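PDB 1TR8: nascent polypeptide-associated complex protein, which probably contacts nascent chains as they emerge from the ribosome, working as a homodimer that binds ribosomal RNA. Local coordinates for residues R26-K32 with K52-L58; M11-V17 with N33-M39; L71-T76 with L94-I98. All coordinates share one frame; numbering follows the deposited sequence.

From the N terminus, the chain first lays down strand 12-14, then strand 19-23, and turns back along 27-32. Contact 2 closes the first loop when strand 35-41, directly following 27-32, returns to pair with 12-14. Contact 1 closes the second when 52-58 comes back antiparallel to 26-32. The two loops cross, since the segments alternate along the chain, and each contact belongs to its own three-stranded antiparallel sheet of the NAC domain, the contact centres about 19 Å apart. Contact 3 follows in series: after strand 53-61 the chain enters helix 66-76, and helix 94-100 packs against it in the UBA domain, with its nearest atoms about 12 Å from contact 1.

Contact 1: residues R26-K32 with K52-L58; sequences RKEIIIK and KARERSL
Strands 27-32 and 53-61 of the NAC domain pair antiparallel here, in a sheet that strand 19-23 borders on one side and the second subunit continues on the other. E28 with R56 and I30 with R54 are the hydrogen-bonded pairs, each closed by two backbone bonds; the bond from I30 N to R54 O is 2.7 Å long and nearly straight at 171°. On the face carrying E28, I30 and R56, the guanidinium of R56 is bonded at its edge and covered on one face. R56 NH2 makes a salt bridge to E28 OE1 at 2.7 Å, the oxygen lying close to the guanidinium plane, while a weaker, bent bond comes from R56 NE to the same oxygen. Over one face of the group sits I30 CD1, 3.5 Å from R56 CZ. The turn at chi3 (67°) of R56 folds the guanidinium back over this methyl. E28 OE2 meets R56 of the second subunit, so one carboxylate joins two arginines from different subunits. Putting a leucine in place of R56 would probably leave E28 OE1 without its charged mate in this chain and deprive I30 CD1 of the flat group it packs against. On the other face, K27, its chain extended beyond CG, makes a salt bridge to E55, NZ 2.9 Å from OE2, on its syn side but 35° out of the carboxylate plane.

Contact 2: residues M11-V17 with N33-M39; sequences MKDLRGV and NPKVNVM
K12 and V38 form a hydrogen-bonded antiparallel pair in which both backbone groups are satisfied: K12 N donates to V38 O and V38 N to K12 O, each at 2.9 Å. Two residues on, L14 N reaches V36 O at 2.9 Å, but the return bond is replaced by a water. That water donates to L14 O and accepts from V36 N, both at 2.7 Å, so the carbonyl and amide are satisfied through it. On the face carrying D13 and N37, K35 NZ makes a salt bridge with D13 OD1 at 3.1 Å, approaching from above the carboxylate plane. Carbon contacts fill the rest. L14 CD2 lies 3.8 Å from V36 CG1, the two side chains side by side, and V17 crosses V36 and P34 at about right angles, its CG1 3.8 Å from P34 CG. L14 and V17 also pack on I22 of the third subunit. At the far end, the bends at chi2 and chi3 of selenomethionine M11 bring its CE over N37 CB. The chemistry is thus divided: direct bonds zip one end, water replaces one at L14, a salt bridge joins the D13 face, and apolar side chains extend to V17 and P34.

Contact 3: residues L71-T76 with L94-I98; sequences LVMNQT and LAEAI
L71 and L94 both hold CG opposite the backbone N (chi1 -159° and -156°), which sends their branched ends into the space between helix 66-76 and helix 94-100, the first and third helices of the UBA domain's compact three-helix bundle. The short helical segments run at 38° to each other with axes 10.0 Å apart, and the contact is almost wholly between apolar side chains. L71 CD2 is the shared methyl at one end: it lies 3.8 Å from L94 CD2 and equally 3.8 Å from I98 CD1. L71 crosses L94 at about a right angle, whereas it meets I98 obliquely. L94 uses its other branch for V72. The two side chains slide past each other in opposite directions, and V72 CG2 comes to 3.4 Å from L94 CD1, closer than carbon atoms usually pack. The same V72 methyl also lies 4.2 Å from A97 CB. Behind this layer, V72 touches A83 and A97 touches L87, both on helix 80-89, so the contact is one side of the bundle's apolar interior; V72 and T76 also meet L101 near the C terminus. At the end of the first helix, T76 turns its CG2 toward I98, coming 3.9 Å from I98 O. Its hydroxyl bends back instead onto its own helix. There V72 O accepts two bonds, from T76 N and from T76 OG1, which arrive from opposite faces of the carbonyl plane, the hydroxyl at 2.8 Å.

Contact 1: residues R26-K32 with K52-L58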
ATOM      1  N   ARG A  26       8.154   3.668   9.657  1.00 52.93           N
ATOM      2  CA  ARG A  26       7.649   4.523  10.722  1.00 53.91           C
ATOM      3  C   ARG A  26       6.725   5.657  10.249  1.00 52.64           C
ATOM      4  O   ARG A  26       6.157   6.411  11.062  1.00 50.29           O
ATOM      5  CB  ARG A  26       8.843   5.149  11.447  1.00 54.07           C
ATOM      6  CG  ARG A  26       9.872   4.162  12.006  1.00 55.75           C
ATOM      7  CD  ARG A  26      10.926   4.820  12.893  1.00 56.27           C
ATOM      8  NE  ARG A  26      10.266   5.623  13.913  1.00 58.25           N
ATOM      9  CZ  ARG A  26       9.854   5.158  15.086  1.00 59.80           C
ATOM     10  NH1 ARG A  26      10.122   3.913  15.451  1.00 60.51           N
ATOM     11  NH2 ARG A  26       9.209   5.957  15.916  1.00 60.80           N
ATOM     12  N   LYS A  27       6.620   5.813   8.935  1.00 50.72           N
ATOM     13  CA  LYS A  27       5.925   6.956   8.398  1.00 50.66           C
ATOM     14  C   LYS A  27       5.779   6.843   6.903  1.00 50.08           C
ATOM     15  O   LYS A  27       6.405   6.007   6.261  1.00 48.88           O
ATOM     16  CB  LYS A  27       6.667   8.259   8.728  1.00 50.48           C
ATOM     17  CG  LYS A  27       7.906   8.523   7.884  1.00 51.66           C
ATOM     18  CD  LYS A  27       8.522   9.882   8.192  1.00 52.32           C
ATOM     19  CE  LYS A  27       9.653  10.249   7.206  1.00 52.35           C
ATOM     20  NZ  LYS A  27      10.512  11.388   7.701  1.00 51.78           N
ATOM     21  N   GLU A  28       4.926   7.717   6.379  1.00 49.78           N
ATOM     22  CA  GLU A  28       4.735   7.893   4.972  1.00 50.04           C
ATOM     23  C   GLU A  28       4.786   9.389   4.633  1.00 50.52           C
ATOM     24  O   GLU A  28       4.414  10.245   5.433  1.00 50.59           O
ATOM     25  CB  GLU A  28       3.404   7.261   4.577  1.00 50.45           C
ATOM     26  CG  GLU A  28       3.290   5.830   5.120  1.00 53.35           C
ATOM     27  CD  GLU A  28       2.023   5.103   4.711  1.00 54.14           C
ATOM     28  OE1 GLU A  28       1.009   5.793   4.466  1.00 58.68           O
ATOM     29  OE2 GLU A  28       2.040   3.842   4.686  1.00 61.74           O
ATOM     30  N   ILE A  29       5.288   9.688   3.444  1.00 50.29           N
ATOM     31  CA  ILE A  29       5.398  11.041   2.963  1.00 50.95           C
ATOM     32  C   ILE A  29       4.402  11.128   1.823  1.00 50.14           C
ATOM     33  O   ILE A  29       4.429  10.304   0.931  1.00 49.48           O
ATOM     34  CB  ILE A  29       6.836  11.350   2.466  1.00 50.60           C
ATOM     35  CG1 ILE A  29       7.842  11.153   3.601  1.00 51.33           C
ATOM     36  CG2 ILE A  29       6.911  12.787   1.930  1.00 51.66           C
ATOM     37  CD1 ILE A  29       9.284  11.275   3.184  1.00 52.03           C
ATOM     38  N   ILE A  30       3.510  12.109   1.878  1.00 49.28           N
ATOM     39  CA  ILE A  30       2.464  12.244   0.885  1.00 50.63           C
ATOM     40  C   ILE A  30       2.641  13.575   0.157  1.00 50.79           C
ATOM     41  O   ILE A  30       2.748  14.630   0.801  1.00 49.35           O
ATOM     42  CB  ILE A  30       1.064  12.200   1.581  1.00 51.80           C
ATOM     43  CG1 ILE A  30       0.851  10.859   2.289  1.00 55.50           C
ATOM     44  CG2 ILE A  30      -0.070  12.438   0.596  1.00 50.74           C
ATOM     45  CD1 ILE A  30       0.988  10.985   3.765  1.00 58.70           C
ATOM     46  N   ILE A  31       2.703  13.505  -1.173  1.00 52.12           N
ATOM     47  CA  ILE A  31       2.731  14.693  -2.018  1.00 53.87           C
ATOM     48  C   ILE A  31       1.479  14.775  -2.874  1.00 54.27           C
ATOM     49  O   ILE A  31       1.267  13.943  -3.763  1.00 53.21           O
ATOM     50  CB  ILE A  31       3.971  14.679  -2.923  1.00 54.28           C
ATOM     51  CG1 ILE A  31       5.209  14.376  -2.084  1.00 58.16           C
ATOM     52  CG2 ILE A  31       4.114  16.033  -3.608  1.00 56.89           C
ATOM     53  CD1 ILE A  31       6.488  14.332  -2.872  1.00 59.50           C
ATOM     54  N   LYS A  32       0.704  15.831  -2.681  1.00 55.91           N
ATOM     55  CA  LYS A  32      -0.538  16.020  -3.428  1.00 58.77           C
ATOM     56  C   LYS A  32      -0.337  16.772  -4.746  1.00 59.02           C
ATOM     57  O   LYS A  32       0.435  17.710  -4.830  1.00 58.17           O
ATOM     58  CB  LYS A  32      -1.584  16.731  -2.568  1.00 59.99           C
ATOM     59  CG  LYS A  32      -2.250  15.790  -1.567  1.00 64.87           C
ATOM     60  CD  LYS A  32      -2.367  16.387  -0.166  1.00 67.78           C
ATOM     61  CE  LYS A  32      -2.133  15.317   0.911  1.00 71.04           C
ATOM     62  NZ  LYS A  32      -2.292  15.810   2.329  1.00 70.07           N
ATOM     63  N   LYS A  52       4.692  19.808  -2.761  1.00 54.33           N
ATOM     64  CA  LYS A  52       4.782  20.060  -1.337  1.00 55.63           C
ATOM     65  C   LYS A  52       4.450  18.776  -0.577  1.00 55.13           C
ATOM     66  O   LYS A  52       3.467  18.082  -0.864  1.00 55.41           O
ATOM     67  CB  LYS A  52       3.905  21.255  -0.952  1.00 56.17           C
ATOM     68  CG  LYS A  52       4.274  22.503  -1.769  1.00 58.08           C
ATOM     69  CD  LYS A  52       3.800  23.816  -1.154  1.00 60.56           C
ATOM     70  CE  LYS A  52       4.904  24.553  -0.370  1.00 64.37           C
ATOM     71  NZ  LYS A  52       5.334  23.826   0.875  1.00 64.26           N
ATOM     72  N   ALA A  53       5.330  18.432   0.352  1.00 54.82           N
ATOM     73  CA  ALA A  53       5.264  17.169   1.055  1.00 55.35           C
ATOM     74  C   ALA A  53       4.636  17.329   2.423  1.00 56.23           C
ATOM     75  O   ALA A  53       4.840  18.358   3.095  1.00 56.29           O
ATOM     76  CB  ALA A  53       6.647  16.602   1.193  1.00 55.49           C
ATOM     77  N   ARG A  54       3.877  16.306   2.816  1.00 56.19           N
ATOM     78  CA  ARG A  54       3.356  16.159   4.172  1.00 57.34           C
ATOM     79  C   ARG A  54       3.671  14.764   4.730  1.00 56.44           C
ATOM     80  O   ARG A  54       3.878  13.802   3.976  1.00 56.12           O
ATOM     81  CB  ARG A  54       1.840  16.364   4.185  1.00 57.46           C
ATOM     82  CG  ARG A  54       1.395  17.771   3.899  1.00 59.10           C
ATOM     83  CD  ARG A  54      -0.127  17.938   4.056  1.00 62.04           C
ATOM     84  NE  ARG A  54      -0.528  19.334   4.015  1.00 61.95           N
ATOM     85  CZ  ARG A  54      -0.744  19.997   2.891  1.00 66.38           C
ATOM     86  NH1 ARG A  54      -0.616  19.385   1.720  1.00 69.21           N
ATOM     87  NH2 ARG A  54      -1.110  21.269   2.929  1.00 66.55           N
ATOM     88  N   GLU A  55       3.741  14.690   6.056  1.00 56.35           N
ATOM     89  CA  GLU A  55       4.105  13.473   6.765  1.00 57.24           C
ATOM     90  C   GLU A  55       2.943  12.909   7.541  1.00 56.66           C
ATOM     91  O   GLU A  55       2.197  13.647   8.170  1.00 53.21           O
ATOM     92  CB  GLU A  55       5.204  13.728   7.772  1.00 56.72           C
ATOM     93  CG  GLU A  55       6.494  14.139   7.120  1.00 60.62           C
ATOM     94  CD  GLU A  55       7.632  14.127   8.101  1.00 59.22           C
ATOM     95  OE1 GLU A  55       7.387  14.475   9.283  1.00 60.39           O
ATOM     96  OE2 GLU A  55       8.724  13.700   7.671  1.00 59.13           O
ATOM     97  N   ARG A  56       2.918  11.582   7.580  1.00 57.01           N
ATOM     98  CA  ARG A  56       1.894  10.781   8.255  1.00 58.61           C
ATOM     99  C   ARG A  56       2.612   9.671   8.995  1.00 56.78           C
ATOM    100  O   ARG A  56       3.261   8.853   8.362  1.00 57.11           O
ATOM    101  CB  ARG A  56       1.039  10.151   7.171  1.00 58.75           C
ATOM    102  CG  ARG A  56      -0.175   9.473   7.649  1.00 61.83           C
ATOM    103  CD  ARG A  56      -1.182   9.341   6.528  1.00 61.22           C
ATOM    104  NE  ARG A  56      -0.716   8.445   5.494  1.00 61.02           N
ATOM    105  CZ  ARG A  56      -1.291   8.324   4.313  1.00 62.83           C
ATOM    106  NH1 ARG A  56      -2.310   9.113   3.999  1.00 63.36           N
ATOM    107  NH2 ARG A  56      -0.824   7.445   3.440  1.00 61.01           N
ATOM    108  N   SER A  57       2.551   9.650  10.316  1.00 56.69           N
ATOM    109  CA  SER A  57       3.319   8.673  11.082  1.00 58.33           C
ATOM    110  C   SER A  57       2.553   7.349  11.250  1.00 57.82           C
ATOM    111  O   SER A  57       1.336   7.305  11.064  1.00 56.64           O
ATOM    112  CB  SER A  57       3.723   9.250  12.432  1.00 58.66           C
ATOM    113  OG  SER A  57       2.623   9.248  13.312  1.00 60.70           O
ATOM    114  N   LEU A  58       3.300   6.262  11.412  1.00 57.71           N
ATOM    115  CA  LEU A  58       2.721   4.929  11.589  1.00 60.35           C
ATOM    116  C   LEU A  58       3.155   4.332  12.925  1.00 60.61           C
ATOM    117  O   LEU A  58       4.321   4.372  13.270  1.00 62.98           O
ATOM    118  CB  LEU A  58       3.150   3.994  10.456  1.00 60.43           C
ATOM    119  CG  LEU A  58       2.112   3.814   9.342  1.00 62.77           C
ATOM    120  CD1 LEU A  58       2.006   5.033   8.486  1.00 63.42           C
ATOM    121  CD2 LEU A  58       2.420   2.589   8.495  1.00 63.97           C
TER

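Contact 2: residues M11-V17 with N33-M39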
HETATM    1  N   MSE A  11      13.836  12.373 -20.390  1.00 83.54           N
HETATM    2  CA  MSE A  11      12.655  12.387 -19.526  1.00 83.80           C
HETATM    3  C   MSE A  11      11.357  12.690 -20.275  1.00 80.94           C
HETATM    4  O   MSE A  11      11.313  13.507 -21.194  1.00 80.30           O
HETATM    5  CB  MSE A  11      12.823  13.396 -18.377  1.00 83.76           C
HETATM    6  CG  MSE A  11      14.121  13.270 -17.566  0.70 85.22           C
HETATM    7 SE   MSE A  11      13.902  12.540 -15.755  0.70 90.41          SE
HETATM    8  CE  MSE A  11      13.517  14.112 -14.841  0.70 90.92           C
ATOM      9  N   LYS A  12      10.306  12.007 -19.837  1.00 78.25           N
ATOM     10  CA  LYS A  12       8.951  12.164 -20.325  1.00 76.07           C
ATOM     11  C   LYS A  12       8.105  12.726 -19.175  1.00 74.33           C
ATOM     12  O   LYS A  12       8.416  12.503 -18.012  1.00 72.92           O
ATOM     13  CB  LYS A  12       8.465  10.783 -20.747  1.00 76.54           C
ATOM     14  CG  LYS A  12       7.101  10.751 -21.393  1.00 79.84           C
ATOM     15  CD  LYS A  12       7.166  10.841 -22.924  1.00 83.76           C
ATOM     16  CE  LYS A  12       5.798  10.559 -23.565  1.00 83.61           C
ATOM     17  NZ  LYS A  12       5.197   9.280 -23.082  1.00 82.81           N
ATOM     18  N   ASP A  13       7.062  13.488 -19.481  1.00 72.67           N
ATOM     19  CA  ASP A  13       6.128  13.961 -18.459  1.00 72.23           C
ATOM     20  C   ASP A  13       5.091  12.887 -18.163  1.00 71.04           C
ATOM     21  O   ASP A  13       4.722  12.116 -19.047  1.00 69.24           O
ATOM     22  CB  ASP A  13       5.406  15.233 -18.897  1.00 71.98           C
ATOM     23  CG  ASP A  13       6.323  16.440 -18.944  1.00 75.25           C
ATOM     24  OD1 ASP A  13       7.078  16.672 -17.969  1.00 78.83           O
ATOM     25  OD2 ASP A  13       6.324  17.244 -19.903  1.00 78.89           O
ATOM     26  N   LEU A  14       4.679  12.809 -16.900  1.00 70.32           N
ATOM     27  CA  LEU A  14       3.653  11.859 -16.459  1.00 70.44           C
ATOM     28  C   LEU A  14       2.489  12.680 -15.957  1.00 69.41           C
ATOM     29  O   LEU A  14       2.631  13.450 -15.009  1.00 69.76           O
ATOM     30  CB  LEU A  14       4.182  10.940 -15.359  1.00 70.77           C
ATOM     31  CG  LEU A  14       3.314   9.747 -14.972  1.00 72.79           C
ATOM     32  CD1 LEU A  14       3.252   8.779 -16.136  1.00 76.94           C
ATOM     33  CD2 LEU A  14       3.817   9.020 -13.718  1.00 72.93           C
ATOM     34  N   ARG A  15       1.370  12.584 -16.673  1.00 67.87           N
ATOM     35  CA  ARG A  15       0.244  13.497 -16.506  1.00 66.30           C
ATOM     36  C   ARG A  15      -0.880  12.873 -15.665  1.00 64.78           C
ATOM     37  O   ARG A  15      -1.066  11.658 -15.657  1.00 64.81           O
ATOM     38  CB  ARG A  15      -0.260  13.909 -17.903  1.00 66.51           C
ATOM     39  CG  ARG A  15      -1.165  15.091 -17.906  1.00 67.65           C
ATOM     40  CD  ARG A  15      -1.494  15.592 -19.298  1.00 69.76           C
ATOM     41  NE  ARG A  15      -2.716  16.389 -19.339  1.00 68.80           N
ATOM     42  CZ  ARG A  15      -3.916  15.919 -19.655  1.00 73.14           C
ATOM     43  NH1 ARG A  15      -4.081  14.630 -19.918  1.00 72.30           N
ATOM     44  NH2 ARG A  15      -4.964  16.748 -19.702  1.00 72.95           N
ATOM     45  N   GLY A  16      -1.585  13.712 -14.907  1.00 63.37           N
ATOM     46  CA  GLY A  16      -2.754  13.285 -14.118  1.00 61.53           C
ATOM     47  C   GLY A  16      -2.420  12.556 -12.830  1.00 58.86           C
ATOM     48  O   GLY A  16      -3.164  11.682 -12.408  1.00 58.24           O
ATOM     49  N   VAL A  17      -1.303  12.901 -12.201  1.00 56.80           N
ATOM     50  CA  VAL A  17      -0.943  12.252 -10.966  1.00 56.55           C
ATOM     51  C   VAL A  17      -1.643  12.986  -9.832  1.00 56.55           C
ATOM     52  O   VAL A  17      -1.501  14.194  -9.689  1.00 57.31           O
ATOM     53  CB  VAL A  17       0.577  12.181 -10.731  1.00 57.88           C
ATOM     54  CG1 VAL A  17       0.868  11.565  -9.348  1.00 56.26           C
ATOM     55  CG2 VAL A  17       1.254  11.350 -11.826  1.00 55.34           C
ATOM     56  N   ASN A  33      -0.979  16.280  -5.798  1.00 60.51           N
ATOM     57  CA  ASN A  33      -0.898  16.891  -7.108  1.00 60.75           C
ATOM     58  C   ASN A  33       0.530  17.316  -7.441  1.00 60.66           C
ATOM     59  O   ASN A  33       0.809  18.475  -7.750  1.00 61.35           O
ATOM     60  CB  ASN A  33      -1.870  18.072  -7.190  1.00 60.95           C
ATOM     61  CG  ASN A  33      -3.326  17.624  -7.121  1.00 63.06           C
ATOM     62  OD1 ASN A  33      -4.089  18.059  -6.248  1.00 64.25           O
ATOM     63  ND2 ASN A  33      -3.711  16.732  -8.034  1.00 61.49           N
ATOM     64  N   PRO A  34       1.440  16.358  -7.382  1.00 59.70           N
ATOM     65  CA  PRO A  34       2.814  16.611  -7.745  1.00 59.12           C
ATOM     66  C   PRO A  34       3.011  16.740  -9.239  1.00 59.01           C
ATOM     67  O   PRO A  34       2.157  16.321 -10.028  1.00 58.94           O
ATOM     68  CB  PRO A  34       3.514  15.350  -7.246  1.00 60.04           C
ATOM     69  CG  PRO A  34       2.488  14.314  -7.309  1.00 58.31           C
ATOM     70  CD  PRO A  34       1.226  14.969  -6.948  1.00 59.08           C
ATOM     71  N   LYS A  35       4.141  17.323  -9.615  1.00 58.26           N
ATOM     72  CA  LYS A  35       4.649  17.220 -10.969  1.00 58.23           C
ATOM     73  C   LYS A  35       5.598  16.015 -11.038  1.00 57.75           C
ATOM     74  O   LYS A  35       6.442  15.819 -10.162  1.00 56.86           O
ATOM     75  CB  LYS A  35       5.371  18.510 -11.351  1.00 60.06           C
ATOM     76  CG  LYS A  35       6.086  18.391 -12.683  1.00 63.13           C
ATOM     77  CD  LYS A  35       5.995  19.661 -13.523  1.00 66.79           C
ATOM     78  CE  LYS A  35       6.318  19.298 -14.968  1.00 68.25           C
ATOM     79  NZ  LYS A  35       6.334  17.793 -15.128  1.00 70.25           N
ATOM     80  N   VAL A  36       5.429  15.181 -12.056  1.00 56.48           N
ATOM     81  CA  VAL A  36       6.179  13.939 -12.148  1.00 57.11           C
ATOM     82  C   VAL A  36       6.766  13.722 -13.543  1.00 57.74           C
ATOM     83  O   VAL A  36       6.074  13.839 -14.550  1.00 58.32           O
ATOM     84  CB  VAL A  36       5.316  12.711 -11.785  1.00 56.18           C
ATOM     85  CG1 VAL A  36       6.142  11.440 -11.873  1.00 55.86           C
ATOM     86  CG2 VAL A  36       4.684  12.852 -10.407  1.00 55.35           C
ATOM     87  N   ASN A  37       8.065  13.438 -13.567  1.00 58.37           N
ATOM     88  CA  ASN A  37       8.800  13.050 -14.759  1.00 59.50           C
ATOM     89  C   ASN A  37       9.292  11.612 -14.629  1.00 59.39           C
ATOM     90  O   ASN A  37       9.558  11.134 -13.528  1.00 58.52           O
ATOM     91  CB  ASN A  37      10.009  13.966 -14.937  1.00 60.63           C
ATOM     92  CG  ASN A  37       9.615  15.338 -15.430  1.00 64.59           C
ATOM     93  OD1 ASN A  37       8.470  15.555 -15.819  1.00 72.07           O
ATOM     94  ND2 ASN A  37      10.553  16.279 -15.401  1.00 68.77           N
ATOM     95  N   VAL A  38       9.438  10.937 -15.759  1.00 59.68           N
ATOM     96  CA  VAL A  38       9.907   9.559 -15.767  1.00 60.71           C
ATOM     97  C   VAL A  38      10.952   9.312 -16.865  1.00 60.72           C
ATOM     98  O   VAL A  38      10.939   9.935 -17.917  1.00 60.74           O
ATOM     99  CB  VAL A  38       8.718   8.574 -15.893  1.00 59.29           C
ATOM    100  CG1 VAL A  38       8.017   8.747 -17.202  1.00 59.34           C
ATOM    101  CG2 VAL A  38       9.185   7.113 -15.731  1.00 59.38           C
HETATM  102  N   MSE A  39      11.868   8.397 -16.583  1.00 62.00           N
HETATM  103  CA  MSE A  39      12.824   7.899 -17.571  1.00 62.94           C
HETATM  104  C   MSE A  39      13.170   6.457 -17.245  1.00 62.64           C
HETATM  105  O   MSE A  39      13.058   6.028 -16.103  1.00 62.23           O
HETATM  106  CB  MSE A  39      14.100   8.737 -17.602  1.00 62.82           C
HETATM  107  CG  MSE A  39      14.821   8.881 -16.279  0.60 63.53           C
HETATM  108 SE   MSE A  39      16.721   9.005 -16.637  0.60 70.85          SE
HETATM  109  CE  MSE A  39      17.059   7.148 -16.392  0.60 67.98           C
TER
HETATM  110  O   HOH W   1       3.592  15.710 -13.995  1.00 56.63           O

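Contact 3: residues L71-T76 with L94-I98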
ATOM      1  N   LEU A  71       3.953  -0.864  35.539  1.00 59.13           N
ATOM      2  CA  LEU A  71       5.324  -1.187  35.964  1.00 59.99           C
ATOM      3  C   LEU A  71       6.346  -0.208  35.384  1.00 60.12           C
ATOM      4  O   LEU A  71       7.208   0.329  36.090  1.00 58.78           O
ATOM      5  CB  LEU A  71       5.679  -2.614  35.546  1.00 59.85           C
ATOM      6  CG  LEU A  71       6.821  -3.308  36.295  1.00 62.10           C
ATOM      7  CD1 LEU A  71       6.540  -4.787  36.393  1.00 64.82           C
ATOM      8  CD2 LEU A  71       8.148  -3.103  35.629  1.00 66.27           C
ATOM      9  N   VAL A  72       6.194   0.083  34.099  1.00 60.37           N
ATOM     10  CA  VAL A  72       7.102   1.010  33.431  1.00 60.86           C
ATOM     11  C   VAL A  72       6.953   2.442  33.975  1.00 60.63           C
ATOM     12  O   VAL A  72       7.938   3.139  34.177  1.00 59.65           O
ATOM     13  CB  VAL A  72       6.891   1.010  31.892  1.00 61.16           C
ATOM     14  CG1 VAL A  72       7.821   2.014  31.225  1.00 62.86           C
ATOM     15  CG2 VAL A  72       7.116  -0.365  31.314  1.00 61.49           C
HETATM   16  N   MSE A  73       5.723   2.873  34.210  1.00 60.98           N
HETATM   17  CA  MSE A  73       5.470   4.195  34.766  1.00 62.59           C
HETATM   18  C   MSE A  73       6.107   4.337  36.151  1.00 61.76           C
HETATM   19  O   MSE A  73       6.723   5.355  36.460  1.00 62.11           O
HETATM   20  CB  MSE A  73       3.962   4.421  34.891  1.00 62.20           C
HETATM   21  CG  MSE A  73       3.232   4.515  33.577  1.00 64.38           C
HETATM   22 SE   MSE A  73       1.310   4.769  33.854  1.00 70.99          SE
HETATM   23  CE  MSE A  73       0.844   3.190  34.566  1.00 74.83           C
ATOM     24  N   ASN A  74       5.892   3.338  37.002  1.00 61.36           N
ATOM     25  CA  ASN A  74       6.298   3.420  38.397  1.00 61.87           C
ATOM     26  C   ASN A  74       7.808   3.270  38.562  1.00 61.04           C
ATOM     27  O   ASN A  74       8.386   3.745  39.528  1.00 61.40           O
ATOM     28  CB  ASN A  74       5.525   2.399  39.250  1.00 61.91           C
ATOM     29  CG  ASN A  74       4.065   2.826  39.508  1.00 64.45           C
ATOM     30  OD1 ASN A  74       3.583   3.826  38.968  1.00 66.57           O
ATOM     31  ND2 ASN A  74       3.370   2.075  40.346  1.00 65.66           N
ATOM     32  N   GLN A  75       8.430   2.607  37.598  1.00 61.62           N
ATOM     33  CA  GLN A  75       9.861   2.337  37.617  1.00 61.37           C
ATOM     34  C   GLN A  75      10.646   3.462  36.966  1.00 60.63           C
ATOM     35  O   GLN A  75      11.815   3.651  37.265  1.00 62.87           O
ATOM     36  CB  GLN A  75      10.191   1.044  36.860  1.00 60.70           C
ATOM     37  CG  GLN A  75      10.224  -0.218  37.723  1.00 62.17           C
ATOM     38  CD  GLN A  75      10.878   0.005  39.079  1.00 61.61           C
ATOM     39  OE1 GLN A  75      12.071   0.329  39.172  1.00 62.27           O
ATOM     40  NE2 GLN A  75      10.095  -0.169  40.131  1.00 59.75           N
ATOM     41  N   THR A  76      10.027   4.184  36.047  1.00 59.73           N
ATOM     42  CA  THR A  76      10.733   5.270  35.368  1.00 59.42           C
ATOM     43  C   THR A  76      10.154   6.649  35.660  1.00 58.45           C
ATOM     44  O   THR A  76      10.742   7.650  35.272  1.00 58.07           O
ATOM     45  CB  THR A  76      10.789   5.015  33.842  1.00 59.03           C
ATOM     46  OG1 THR A  76       9.508   5.244  33.238  1.00 58.65           O
ATOM     47  CG2 THR A  76      11.109   3.563  33.554  1.00 60.15           C
ATOM     48  N   LEU A  94       9.592  -5.394  28.204  1.00 58.61           N
ATOM     49  CA  LEU A  94       9.569  -4.557  29.397  1.00 60.92           C
ATOM     50  C   LEU A  94      10.960  -4.041  29.757  1.00 59.48           C
ATOM     51  O   LEU A  94      11.139  -2.870  30.039  1.00 60.73           O
ATOM     52  CB  LEU A  94       8.984  -5.374  30.554  1.00 61.23           C
ATOM     53  CG  LEU A  94       8.360  -4.588  31.698  1.00 65.66           C
ATOM     54  CD1 LEU A  94       7.173  -3.737  31.259  1.00 69.81           C
ATOM     55  CD2 LEU A  94       7.904  -5.565  32.751  1.00 66.92           C
ATOM     56  N   ALA A  95      11.952  -4.918  29.747  1.00 58.64           N
ATOM     57  CA  ALA A  95      13.310  -4.503  30.032  1.00 57.91           C
ATOM     58  C   ALA A  95      13.693  -3.304  29.172  1.00 57.80           C
ATOM     59  O   ALA A  95      14.168  -2.302  29.694  1.00 57.64           O
ATOM     60  CB  ALA A  95      14.265  -5.639  29.790  1.00 57.06           C
ATOM     61  N   GLU A  96      13.493  -3.416  27.863  1.00 57.52           N
ATOM     62  CA  GLU A  96      13.922  -2.387  26.934  1.00 58.89           C
ATOM     63  C   GLU A  96      13.088  -1.108  27.078  1.00 58.84           C
ATOM     64  O   GLU A  96      13.602  -0.009  26.918  1.00 59.68           O
ATOM     65  CB  GLU A  96      13.826  -2.899  25.509  1.00 58.46           C
ATOM     66  CG  GLU A  96      14.778  -4.039  25.219  1.00 62.67           C
ATOM     67  CD  GLU A  96      14.413  -4.797  23.963  1.00 65.00           C
ATOM     68  OE1 GLU A  96      13.477  -4.363  23.237  1.00 72.16           O
ATOM     69  OE2 GLU A  96      15.094  -5.812  23.692  1.00 72.96           O
ATOM     70  N   ALA A  97      11.792  -1.263  27.338  1.00 58.56           N
ATOM     71  CA  ALA A  97      10.906  -0.131  27.543  1.00 58.50           C
ATOM     72  C   ALA A  97      11.423   0.697  28.707  1.00 59.08           C
ATOM     73  O   ALA A  97      11.544   1.910  28.595  1.00 58.28           O
ATOM     74  CB  ALA A  97       9.481  -0.621  27.817  1.00 58.17           C
ATOM     75  N   ILE A  98      11.812   0.009  29.785  1.00 60.38           N
ATOM     76  CA  ILE A  98      12.380   0.646  30.982  1.00 61.30           C
ATOM     77  C   ILE A  98      13.694   1.369  30.683  1.00 62.20           C
ATOM     78  O   ILE A  98      13.869   2.539  31.065  1.00 60.81           O
ATOM     79  CB  ILE A  98      12.530  -0.404  32.121  1.00 61.72           C
ATOM     80  CG1 ILE A  98      11.157  -0.677  32.749  1.00 62.15           C
ATOM     81  CG2 ILE A  98      13.504   0.043  33.209  1.00 61.40           C
ATOM     82  CD1 ILE A  98      11.132  -1.875  33.678  1.00 64.44           C
TER